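Local coordinates for putative N-acetylmuramoyl-L-alanine amidase,autolysin cwp6 (Peptoclostridium difficile, PDB 5J72), which probably hydrolyses the amide bond between N-acetylmuramoyl and L-alanine residues of peptidoglycan, as a zinc-dependent autolysin held in the cell wall by CWB2 modules, at residues L200-D214 against I225-G238. Numbering follows the deposited sequence. Where two conformers were deposited one is given.
Sequences LKRLNPSDVIIIGDD and IKSAVNVNVTRIGG
Parallel strand pairing joins 207-211 to 232-236 at the margin of a four-stranded parallel sheet, the second strand being outermost within this chain. Six backbone hydrogen bonds form the ladder, from Asn232 N to Ser206 O through to Gly212 N on Ile236 O; the straightest is Ile210 N to Thr234 O (2.9 Å, 172°). The link between the strands is helix 219-228, which completes a beta-alpha-beta crossover in the CWB2 wall-anchoring region. On the face turned to this helix, Val208 CG2 meets Val231 CG2 at 3.8 Å and also touches Ile225 CG2, while Ile210 CD1 presses on Val233 CG1 (3.5 Å). On the other face Ile209 and Ile236 run alongside each other in a common direction, Ile209 CG2 against Ile236 CD1; helix 241-253 packs over Ile236. Further along that face, one water bridges Asp207 OD2, Asn232 O and Thr234 OG1, lying 2.9 Å from Asn232 O. Arg235 leaves its backbone with CG anti to N (chi1 -173°) and bends at chi3 (-70°), bringing NH1 back to Gly212 O at 3.0 Å. That oxygen lies near the guanidinium plane, although the donor sits above the carbonyl plane; NH1 also bonds Val217 O, so NH1 is gripped by two backbone carbonyls. At the opposite end, the bent Lys201 chain places NZ on a lone pair of Ala228 O (2.9 Å), tying the C-terminal end of helix 194-203 to that of helix 219-228.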
ATOM      1  N   LEU A 200      23.331  -2.712  14.554  1.00 18.84           N
ATOM      2  CA  LEU A 200      23.198  -2.137  15.878  1.00 19.85           C
ATOM      3  C   LEU A 200      24.545  -1.409  16.199  1.00 19.85           C
ATOM      4  O   LEU A 200      24.547  -0.287  16.689  1.00 18.91           O
ATOM      5  CB  LEU A 200      23.008  -3.220  16.981  1.00 21.33           C
ATOM      6  CG  LEU A 200      21.605  -3.833  17.041  1.00 22.90           C
ATOM      7  CD1 LEU A 200      21.612  -4.980  17.984  1.00 24.30           C
ATOM      8  CD2 LEU A 200      20.627  -2.752  17.522  1.00 21.28           C
ATOM      9  N   LYS A 201      25.682  -2.034  15.909  1.00 16.68           N
ATOM     10  CA  LYS A 201      26.949  -1.330  16.196  1.00 19.01           C
ATOM     11  C   LYS A 201      27.102  -0.033  15.377  1.00 21.23           C
ATOM     12  O   LYS A 201      27.531   1.021  15.900  1.00 20.15           O
ATOM     13  CB  LYS A 201      28.161  -2.245  15.826  1.00 22.06           C
ATOM     14  CG  LYS A 201      28.308  -3.383  16.856  1.00 27.52           C
ATOM     15  CD  LYS A 201      29.574  -4.282  16.460  1.00 39.43           C
ATOM     16  CE  LYS A 201      29.913  -5.340  17.516  1.00 52.36           C
ATOM     17  NZ  LYS A 201      30.491  -4.761  18.802  1.00 51.23           N
ATOM     18  N   ARG A 202      26.747  -0.106  14.114  1.00 18.13           N
ATOM     19  CA  ARG A 202      26.875   1.075  13.238  1.00 14.48           C
ATOM     20  C   ARG A 202      25.967   2.223  13.708  1.00 14.73           C
ATOM     21  O   ARG A 202      26.405   3.372  13.684  1.00 16.88           O
ATOM     22  CB  ARG A 202      26.461   0.690  11.777  1.00 16.81           C
ATOM     23  CG  ARG A 202      26.973   1.724  10.748  1.00 17.78           C
ATOM     24  CD  ARG A 202      26.286   1.519   9.363  1.00 21.60           C
ATOM     25  NE  ARG A 202      24.840   1.736   9.430  1.00 20.04           N
ATOM     26  CZ  ARG A 202      24.290   2.946   9.476  1.00 19.85           C
ATOM     27  NH1 ARG A 202      22.976   3.075   9.595  1.00 19.01           N
ATOM     28  NH2 ARG A 202      25.060   4.044   9.408  1.00 18.84           N
ATOM     29  N   LEU A 203      24.728   1.911  14.115  1.00 15.57           N
ATOM     30  CA  LEU A 203      23.767   2.974  14.557  1.00 14.14           C
ATOM     31  C   LEU A 203      24.183   3.599  15.881  1.00 17.18           C
ATOM     32  O   LEU A 203      23.694   4.691  16.182  1.00 15.66           O
ATOM     33  CB  LEU A 203      22.336   2.379  14.785  1.00 15.31           C
ATOM     34  CG  LEU A 203      21.696   1.912  13.455  1.00 16.25           C
ATOM     35  CD1 LEU A 203      20.487   1.025  13.714  1.00 13.14           C
ATOM     36  CD2 LEU A 203      21.224   3.126  12.671  1.00 15.88           C
ATOM     37  N   ASN A 204      24.994   2.886  16.673  1.00 18.18           N
ATOM     38  CA  ASN A 204      25.474   3.316  18.013  1.00 17.88           C
ATOM     39  C   ASN A 204      24.300   3.824  18.912  1.00 19.76           C
ATOM     40  O   ASN A 204      24.298   4.956  19.394  1.00 20.76           O
ATOM     41  CB  ASN A 204      26.487   4.412  17.889  1.00 20.58           C
ATOM     42  CG  ASN A 204      27.243   4.522  19.278  1.00 25.76           C
ATOM     43  OD1 ASN A 204      27.542   3.469  19.893  1.00 31.73           O
ATOM     44  ND2 ASN A 204      27.463   5.647  19.774  1.00 25.12           N
ATOM     45  N   PRO A 205      23.271   3.017  19.085  1.00 17.65           N
ATOM     46  CA  PRO A 205      22.151   3.487  19.921  1.00 15.20           C
ATOM     47  C   PRO A 205      22.509   3.469  21.397  1.00 19.18           C
ATOM     48  O   PRO A 205      23.461   2.791  21.805  1.00 19.80           O
ATOM     49  CB  PRO A 205      21.059   2.433  19.639  1.00 17.40           C
ATOM     50  CG  PRO A 205      21.867   1.170  19.387  1.00 18.19           C
ATOM     51  CD  PRO A 205      23.078   1.652  18.594  1.00 17.75           C
ATOM     52  N   SER A 206      21.720   4.155  22.176  1.00 18.78           N
ATOM     53  CA  SER A 206      21.800   4.166  23.661  1.00 22.19           C
ATOM     54  C   SER A 206      20.732   3.204  24.192  1.00 23.73           C
ATOM     55  O   SER A 206      20.846   2.705  25.311  1.00 21.69           O
ATOM     56  CB  SER A 206      21.368   5.543  24.192  1.00 25.80           C
ATOM     57  OG  SER A 206      22.385   6.476  23.940  1.00 36.32           O
ATOM     58  N   ASP A 207      19.663   2.950  23.402  1.00 19.87           N
ATOM     59  CA  ASP A 207      18.543   2.140  23.925  1.00 21.64           C
ATOM     60  C   ASP A 207      17.958   1.236  22.876  1.00 21.66           C
ATOM     61  O   ASP A 207      17.795   1.662  21.717  1.00 21.08           O
ATOM     62  CB  ASP A 207      17.409   3.120  24.381  1.00 23.25           C
ATOM     63  CG  ASP A 207      17.741   3.963  25.594  1.00 33.55           C
ATOM     64  OD1 ASP A 207      18.309   5.052  25.420  1.00 37.00           O
ATOM     65  OD2 ASP A 207      17.440   3.520  26.729  1.00 37.18           O
ATOM     66  N   VAL A 208      17.654   0.001  23.220  1.00 19.19           N
ATOM     67  CA  VAL A 208      16.949  -0.921  22.332  1.00 17.92           C
ATOM     68  C   VAL A 208      15.578  -1.208  23.010  1.00 23.33           C
ATOM     69  O   VAL A 208      15.501  -1.445  24.244  1.00 23.15           O
ATOM     70  CB  VAL A 208      17.761  -2.226  22.066  1.00 18.89           C
ATOM     71  CG1 VAL A 208      16.880  -3.317  21.511  1.00 21.36           C
ATOM     72  CG2 VAL A 208      18.896  -1.948  21.086  1.00 20.70           C
ATOM     73  N   ILE A 209      14.493  -1.173  22.211  1.00 18.73           N
ATOM     74  CA  ILE A 209      13.148  -1.387  22.741  1.00 19.35           C
ATOM     75  C   ILE A 209      12.688  -2.660  22.045  1.00 22.60           C
ATOM     76  O   ILE A 209      12.547  -2.772  20.807  1.00 20.88           O
ATOM     77  CB  ILE A 209      12.196  -0.175  22.490  1.00 18.56           C
ATOM     78  CG1 ILE A 209      12.708   1.073  23.171  1.00 23.46           C
ATOM     79  CG2 ILE A 209      10.750  -0.497  22.972  1.00 22.85           C
ATOM     80  CD1 ILE A 209      13.686   1.933  22.251  1.00 24.14           C
ATOM     81  N   ILE A 210      12.492  -3.698  22.858  1.00 20.26           N
ATOM     82  CA  ILE A 210      12.029  -4.966  22.349  1.00 23.19           C
ATOM     83  C   ILE A 210      10.487  -5.020  22.438  1.00 24.30           C
ATOM     84  O   ILE A 210       9.915  -4.640  23.457  1.00 25.22           O
ATOM     85  CB  ILE A 210      12.600  -6.139  23.172  1.00 29.80           C
ATOM     86  CG1 ILE A 210      14.125  -6.267  22.906  1.00 34.38           C
ATOM     87  CG2 ILE A 210      11.856  -7.388  22.778  1.00 28.90           C
ATOM     88  CD1 ILE A 210      14.795  -7.101  23.961  1.00 43.05           C
ATOM     89  N   ILE A 211       9.850  -5.446  21.360  1.00 26.10           N
ATOM     90  CA  ILE A 211       8.385  -5.575  21.326  1.00 29.81           C
ATOM     91  C   ILE A 211       8.130  -7.072  21.422  1.00 32.01           C
ATOM     92  O   ILE A 211       8.603  -7.825  20.572  1.00 32.92           O
ATOM     93  CB  ILE A 211       7.797  -4.989  20.033  1.00 28.26           C
ATOM     94  CG1 ILE A 211       8.128  -3.483  19.928  1.00 24.82           C
ATOM     95  CG2 ILE A 211       6.216  -5.255  19.980  1.00 23.52           C
ATOM     96  CD1 ILE A 211       7.728  -2.674  21.137  1.00 20.93           C
ATOM     97  N   GLY A 212       7.389  -7.495  22.435  1.00 32.23           N
ATOM     98  CA  GLY A 212       7.143  -8.926  22.601  1.00 36.71           C
ATOM     99  C   GLY A 212       7.614  -9.355  23.991  1.00 42.34           C
ATOM    100  O   GLY A 212       8.540  -8.766  24.580  1.00 39.17           O
ATOM    101  N   ASP A 213       6.973 -10.380  24.564  1.00 43.88           N
ATOM    102  CA  ASP A 213       7.419 -10.820  25.906  1.00 45.46           C
ATOM    103  C   ASP A 213       8.620 -11.798  25.733  1.00 42.42           C
ATOM    104  O   ASP A 213       9.004 -12.065  24.586  1.00 38.65           O
ATOM    105  CB  ASP A 213       6.241 -11.437  26.716  1.00 47.58           C
ATOM    106  CG  ASP A 213       5.609 -12.699  26.147  1.00 51.42           C
ATOM    107  OD1 ASP A 213       6.166 -13.274  25.167  1.00 49.58           O
ATOM    108  OD2 ASP A 213       4.556 -13.128  26.690  1.00 53.80           O
ATOM    109  N   ASP A 214       9.198 -12.351  26.832  1.00 41.28           N
ATOM    110  CA  ASP A 214      10.403 -13.187  26.663  1.00 46.36           C
ATOM    111  C   ASP A 214      10.168 -14.423  25.869  1.00 48.28           C
ATOM    112  O   ASP A 214      11.125 -15.064  25.419  1.00 45.51           O
ATOM    113  CB  ASP A 214      11.070 -13.523  28.003  1.00 51.50           C
ATOM    114  CG  ASP A 214      10.178 -14.254  28.975  1.00 63.69           C
ATOM    115  OD1 ASP A 214      10.512 -14.273  30.180  1.00 64.06           O
ATOM    116  OD2 ASP A 214       9.132 -14.807  28.533  1.00 66.83           O
ATOM    117  N   ILE A 225      22.324  -8.909  22.185  1.00 25.60           N
ATOM    118  CA  ILE A 225      22.187  -7.510  21.770  1.00 23.51           C
ATOM    119  C   ILE A 225      23.174  -6.692  22.611  1.00 25.43           C
ATOM    120  O   ILE A 225      23.910  -5.885  22.053  1.00 26.60           O
ATOM    121  CB  ILE A 225      20.739  -7.074  22.059  1.00 24.17           C
ATOM    122  CG1 ILE A 225      19.786  -7.752  20.982  1.00 25.09           C
ATOM    123  CG2 ILE A 225      20.615  -5.516  22.023  1.00 21.01           C
ATOM    124  CD1 ILE A 225      18.322  -7.546  21.365  1.00 24.72           C
ATOM    125  N   LYS A 226      23.198  -6.904  23.939  1.00 23.07           N
ATOM    126  CA  LYS A 226      24.129  -6.081  24.766  1.00 28.24           C
ATOM    127  C   LYS A 226      25.591  -6.400  24.452  1.00 29.03           C
ATOM    128  O   LYS A 226      26.470  -5.560  24.689  1.00 28.48           O
ATOM    129  CB  LYS A 226      23.845  -6.289  26.251  1.00 25.60           C
ATOM    130  CG  LYS A 226      22.500  -5.708  26.616  1.00 26.62           C
ATOM    131  CD  LYS A 226      22.173  -6.071  28.057  1.00 35.69           C
ATOM    132  CE  LYS A 226      21.287  -5.014  28.627  1.00 45.93           C
ATOM    133  NZ  LYS A 226      20.492  -5.509  29.774  1.00 56.63           N
ATOM    134  N   SER A 227      25.883  -7.591  23.921  1.00 27.49           N
ATOM    135  CA  SER A 227      27.272  -7.875  23.562  1.00 28.76           C
ATOM    136  C   SER A 227      27.610  -7.104  22.372  1.00 28.70           C
ATOM    137  O   SER A 227      28.775  -6.752  22.185  1.00 29.85           O
ATOM    138  CB  SER A 227      27.479  -9.346  23.225  1.00 30.80           C
ATOM    139  OG  SER A 227      27.521 -10.021  24.464  1.00 42.86           O
ATOM    140  N   ALA A 228      26.636  -6.827  21.533  1.00 26.76           N
ATOM    141  CA  ALA A 228      26.940  -6.031  20.357  1.00 26.30           C
ATOM    142  C   ALA A 228      27.139  -4.588  20.752  1.00 26.71           C
ATOM    143  O   ALA A 228      28.142  -3.992  20.353  1.00 26.32           O
ATOM    144  CB  ALA A 228      25.800  -6.134  19.319  1.00 28.35           C
ATOM    145  N   VAL A 229      26.196  -4.005  21.513  1.00 23.91           N
ATOM    146  CA  VAL A 229      26.257  -2.607  21.945  1.00 23.53           C
ATOM    147  C   VAL A 229      25.650  -2.631  23.323  1.00 24.22           C
ATOM    148  O   VAL A 229      24.537  -3.158  23.475  1.00 21.51           O
ATOM    149  CB  VAL A 229      25.475  -1.656  21.000  0.59 26.65           C
ATOM    150  CG1 VAL A 229      25.639  -0.192  21.444  0.59 23.95           C
ATOM    151  CG2 VAL A 229      25.978  -1.834  19.558  0.59 25.30           C
ATOM    152  N   ASN A 230      26.370  -2.083  24.350  1.00 18.87           N
ATOM    153  CA  ASN A 230      25.883  -2.176  25.722  1.00 18.42           C
ATOM    154  C   ASN A 230      24.798  -1.177  26.020  1.00 19.02           C
ATOM    155  O   ASN A 230      24.950  -0.288  26.864  1.00 20.77           O
ATOM    156  CB  ASN A 230      27.037  -1.982  26.704  1.00 18.54           C
ATOM    157  CG  ASN A 230      26.637  -2.415  28.088  1.00 23.18           C
ATOM    158  OD1 ASN A 230      25.811  -3.355  28.219  1.00 23.90           O
ATOM    159  ND2 ASN A 230      27.156  -1.850  29.165  1.00 21.22           N
ATOM    160  N   VAL A 231      23.648  -1.355  25.333  1.00 21.67           N
ATOM    161  CA  VAL A 231      22.526  -0.443  25.516  1.00 19.34           C
ATOM    162  C   VAL A 231      21.621  -0.783  26.716  1.00 20.16           C
ATOM    163  O   VAL A 231      21.687  -1.873  27.253  1.00 22.42           O
ATOM    164  CB  VAL A 231      21.601  -0.598  24.270  1.00 18.10           C
ATOM    165  CG1 VAL A 231      22.304  -0.084  22.993  1.00 20.27           C
ATOM    166  CG2 VAL A 231      21.175  -2.089  24.112  1.00 21.13           C
ATOM    167  N   ASN A 232      20.760   0.169  27.081  1.00 20.63           N
ATOM    168  CA  ASN A 232      19.682  -0.073  28.016  1.00 23.77           C
ATOM    169  C   ASN A 232      18.622  -0.788  27.224  1.00 26.32           C
ATOM    170  O   ASN A 232      18.269  -0.314  26.116  1.00 24.64           O
ATOM    171  CB  ASN A 232      19.099   1.207  28.466  1.00 25.44           C
ATOM    172  CG  ASN A 232      20.081   1.961  29.303  1.00 39.56           C
ATOM    173  OD1 ASN A 232      20.115   3.190  29.193  1.00 47.38           O
ATOM    174  ND2 ASN A 232      20.943   1.298  30.074  1.00 38.68           N
ATOM    175  N   VAL A 233      18.096  -1.911  27.730  1.00 24.52           N
ATOM    176  CA  VAL A 233      17.069  -2.600  26.984  1.00 25.87           C
ATOM    177  C   VAL A 233      15.677  -2.420  27.623  1.00 30.19           C
ATOM    178  O   VAL A 233      15.472  -2.832  28.781  1.00 27.61           O
ATOM    179  CB  VAL A 233      17.391  -4.083  26.854  1.00 26.01           C
ATOM    180  CG1 VAL A 233      16.213  -4.794  26.211  1.00 26.36           C
ATOM    181  CG2 VAL A 233      18.648  -4.296  26.013  1.00 25.80           C
ATOM    182  N   THR A 234      14.722  -1.798  26.909  1.00 26.86           N
ATOM    183  CA  THR A 234      13.356  -1.627  27.412  1.00 23.31           C
ATOM    184  C   THR A 234      12.545  -2.717  26.814  1.00 25.14           C
ATOM    185  O   THR A 234      12.833  -3.194  25.692  1.00 26.51           O
ATOM    186  CB  THR A 234      12.807  -0.258  26.975  1.00 26.65           C
ATOM    187  OG1 THR A 234      13.432   0.745  27.790  1.00 28.17           O
ATOM    188  CG2 THR A 234      11.274  -0.133  27.132  1.00 30.95           C
ATOM    189  N   ARG A 235      11.485  -3.176  27.497  1.00 25.50           N
ATOM    190  CA  ARG A 235      10.678  -4.238  26.884  1.00 28.20           C
ATOM    191  C   ARG A 235       9.219  -3.847  27.045  1.00 27.65           C
ATOM    192  O   ARG A 235       8.811  -3.386  28.121  1.00 25.64           O
ATOM    193  CB  ARG A 235      10.870  -5.616  27.563  1.00 33.99           C
ATOM    194  CG  ARG A 235      10.142  -6.732  26.761  1.00 35.56           C
ATOM    195  CD  ARG A 235      10.180  -8.092  27.473  1.00 41.73           C
ATOM    196  NE  ARG A 235      11.523  -8.666  27.468  1.00 37.23           N
ATOM    197  CZ  ARG A 235      11.931  -9.552  26.574  1.00 33.18           C
ATOM    198  NH1 ARG A 235      11.110  -9.963  25.616  1.00 31.87           N
ATOM    199  NH2 ARG A 235      13.165 -10.035  26.625  1.00 33.50           N
ATOM    200  N   ILE A 236       8.461  -3.995  25.977  1.00 27.47           N
ATOM    201  CA  ILE A 236       7.029  -3.659  25.948  1.00 29.99           C
ATOM    202  C   ILE A 236       6.417  -4.911  25.384  1.00 30.10           C
ATOM    203  O   ILE A 236       6.637  -5.246  24.231  1.00 29.71           O
ATOM    204  CB  ILE A 236       6.695  -2.469  25.064  1.00 33.86           C
ATOM    205  CG1 ILE A 236       7.396  -1.183  25.579  1.00 32.93           C
ATOM    206  CG2 ILE A 236       5.156  -2.286  25.069  1.00 37.03           C
ATOM    207  CD1 ILE A 236       7.464  -0.116  24.526  1.00 34.16           C
ATOM    208  N   GLY A 237       5.644  -5.637  26.195  1.00 32.30           N
ATOM    209  CA  GLY A 237       5.058  -6.890  25.713  1.00 38.11           C
ATOM    210  C   GLY A 237       4.024  -7.344  26.728  1.00 43.22           C
ATOM    211  O   GLY A 237       4.320  -7.387  27.920  1.00 43.23           O
ATOM    212  N   GLY A 238       2.805  -7.641  26.265  1.00 42.56           N
ATOM    213  CA  GLY A 238       1.754  -8.075  27.168  1.00 41.80           C
ATOM    214  C   GLY A 238       1.490  -9.551  26.973  1.00 41.51           C
ATOM    215  O   GLY A 238       2.252 -10.225  26.284  1.00 40.44           O
TER
HETATM  216  O   HOH W   1      15.795   1.077  26.547  1.00 40.49           O